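Local atomic coordinates of uncharacterized protein (Bacteroides ovatus, PDB entry 3P02), a protein that is of unknown function, with an E-set-clan domain of unknown function followed by a BT_3044-like C-terminal domain rich in antiparallel strands. Residues E254-A257 against T258-Y261. Numbering follows the deposited sequence.
Sequences EMDA and TKTY
D256 reaches forward into the turn that follows it, and a single oxygen, OD2, takes three donors from T258 and K259. The straighter of the two amide bonds comes from K259, whose N lies 2.9 Å from D256 OD2 with an angle of 172° at the hydrogen, on the anti lone pair. T258 N, 3.2 Å from D256 OD2, arrives from above the carboxylate plane, while T258 OG1 donates to D256 OD2 nearly along the C-O axis. CG of D256 stands anti to the backbone N (chi1 -164°), which points the carboxylate at these amides; T258 N to D256 OD2 makes an Asx turn, extended by the K259 N bond into an Asx motif. Replacing this aspartate by alanine is likely to leave the amides of T258 and K259 without their shared acceptor and H264 NE2 without its carboxylate mate. The K259 chain leads away, NZ staying 6.1 Å from D256 OD2. On the exposed surface, selenomethionine M255 bends at chi2 and chi3 to bring its methyl CE 3.1 Å from T260 O. D256 OD1 is hydrogen-bonded to H264 NE2, and the backbones of D256 and L262 pair, so this turn closes the hairpin between antiparallel strands 242-255 and 262-278 at an outlying tip of the C-terminal sheet.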
ATOM      1  N   GLU A 254     -18.555   3.888 -16.152  1.00 15.77           N
ATOM      2  CA  GLU A 254     -19.482   4.878 -16.688  1.00 15.72           C
ATOM      3  C   GLU A 254     -19.079   6.232 -16.146  1.00 17.12           C
ATOM      4  O   GLU A 254     -18.548   6.335 -15.040  1.00 15.64           O
ATOM      5  CB  GLU A 254     -20.942   4.562 -16.339  1.00 17.38           C
ATOM      6  CG  GLU A 254     -21.279   4.772 -14.871  1.00 22.72           C
ATOM      7  CD  GLU A 254     -22.598   4.200 -14.398  1.00 40.29           C
ATOM      8  OE1 GLU A 254     -23.469   3.918 -15.250  1.00 30.12           O
ATOM      9  OE2 GLU A 254     -22.759   4.031 -13.169  1.00 34.50           O
HETATM   10  N   MSE A 255     -19.345   7.273 -16.903  1.00 14.82           N
HETATM   11  CA  MSE A 255     -19.075   8.621 -16.427  1.00 13.43           C
HETATM   12  C   MSE A 255     -20.229   9.065 -15.547  1.00 18.96           C
HETATM   13  O   MSE A 255     -21.379   8.696 -15.818  1.00 20.68           O
HETATM   14  CB  MSE A 255     -18.886   9.588 -17.617  1.00 14.21           C
HETATM   15  CG  MSE A 255     -17.764   9.155 -18.558  1.00 16.32           C
HETATM   16 SE   MSE A 255     -16.053   8.934 -17.639  0.75 17.02          SE
HETATM   17  CE  MSE A 255     -15.830  10.780 -17.058  1.00 14.43           C
ATOM     18  N   ASP A 256     -19.952   9.856 -14.517  1.00 17.59           N
ATOM     19  CA  ASP A 256     -21.007  10.389 -13.658  1.00 18.31           C
ATOM     20  C   ASP A 256     -21.960  11.274 -14.476  1.00 24.66           C
ATOM     21  O   ASP A 256     -21.539  11.958 -15.412  1.00 23.39           O
ATOM     22  CB  ASP A 256     -20.408  11.180 -12.505  1.00 20.14           C
ATOM     23  CG  ASP A 256     -21.371  11.447 -11.374  1.00 24.36           C
ATOM     24  OD1 ASP A 256     -21.591  10.537 -10.565  1.00 23.95           O
ATOM     25  OD2 ASP A 256     -21.864  12.586 -11.276  1.00 28.80           O
ATOM     26  N   ALA A 257     -23.252  11.203 -14.138  1.00 22.54           N
ATOM     27  CA  ALA A 257     -24.322  11.920 -14.821  1.00 23.84           C
ATOM     28  C   ALA A 257     -24.187  13.433 -14.682  1.00 29.00           C
ATOM     29  O   ALA A 257     -24.551  14.158 -15.615  1.00 29.41           O
ATOM     30  CB  ALA A 257     -25.668  11.467 -14.260  1.00 24.72           C
ATOM     31  N   THR A 258     -23.701  13.911 -13.519  1.00 25.39           N
ATOM     32  CA  THR A 258     -23.623  15.355 -13.268  1.00 26.50           C
ATOM     33  C   THR A 258     -22.159  15.868 -13.247  1.00 30.04           C
ATOM     34  O   THR A 258     -21.908  16.933 -13.812  1.00 31.28           O
ATOM     35  CB  THR A 258     -24.389  15.710 -11.992  1.00 38.04           C
ATOM     36  OG1 THR A 258     -23.826  15.020 -10.885  1.00 40.19           O
ATOM     37  CG2 THR A 258     -25.875  15.369 -12.098  1.00 38.70           C
ATOM     38  N   LYS A 259     -21.221  15.132 -12.612  1.00 24.03           N
ATOM     39  CA  LYS A 259     -19.782  15.483 -12.600  1.00 23.76           C
ATOM     40  C   LYS A 259     -19.174  14.737 -13.770  1.00 25.41           C
ATOM     41  O   LYS A 259     -18.758  13.586 -13.636  1.00 22.87           O
ATOM     42  CB  LYS A 259     -19.124  15.120 -11.265  1.00 25.91           C
ATOM     43  CG  LYS A 259     -19.786  15.761 -10.055  1.00 36.27           C
ATOM     44  CD  LYS A 259     -19.202  15.228  -8.776  1.00 44.88           C
ATOM     45  CE  LYS A 259     -19.965  15.702  -7.569  1.00 61.96           C
ATOM     46  NZ  LYS A 259     -19.437  15.093  -6.321  1.00 74.73           N
ATOM     47  N   THR A 260     -19.205  15.357 -14.938  1.00 22.31           N
ATOM     48  CA  THR A 260     -18.876  14.668 -16.179  1.00 23.67           C
ATOM     49  C   THR A 260     -17.391  14.347 -16.355  1.00 24.06           C
ATOM     50  O   THR A 260     -17.066  13.591 -17.261  1.00 23.15           O
ATOM     51  CB  THR A 260     -19.487  15.397 -17.381  1.00 35.46           C
ATOM     52  OG1 THR A 260     -18.937  16.701 -17.491  1.00 31.57           O
ATOM     53  CG2 THR A 260     -21.032  15.469 -17.300  1.00 34.74           C
ATOM     54  N   TYR A 261     -16.516  14.814 -15.440  1.00 18.41           N
ATOM     55  CA  TYR A 261     -15.092  14.464 -15.413  1.00 16.45           C
ATOM     56  C   TYR A 261     -14.880  13.233 -14.542  1.00 16.51           C
ATOM     57  O   TYR A 261     -13.774  12.682 -14.506  1.00 14.20           O
ATOM     58  CB  TYR A 261     -14.271  15.623 -14.809  1.00 16.44           C
ATOM     59  CG  TYR A 261     -14.746  16.022 -13.428  1.00 16.63           C
ATOM     60  CD1 TYR A 261     -14.314  15.338 -12.292  1.00 18.28           C
ATOM     61  CD2 TYR A 261     -15.683  17.040 -13.263  1.00 18.16           C
ATOM     62  CE1 TYR A 261     -14.813  15.649 -11.029  1.00 18.29           C
ATOM     63  CE2 TYR A 261     -16.146  17.398 -11.998  1.00 19.55           C
ATOM     64  CZ  TYR A 261     -15.709  16.700 -10.886  1.00 25.00           C
ATOM     65  OH  TYR A 261     -16.188  17.038  -9.649  1.00 28.33           O
TER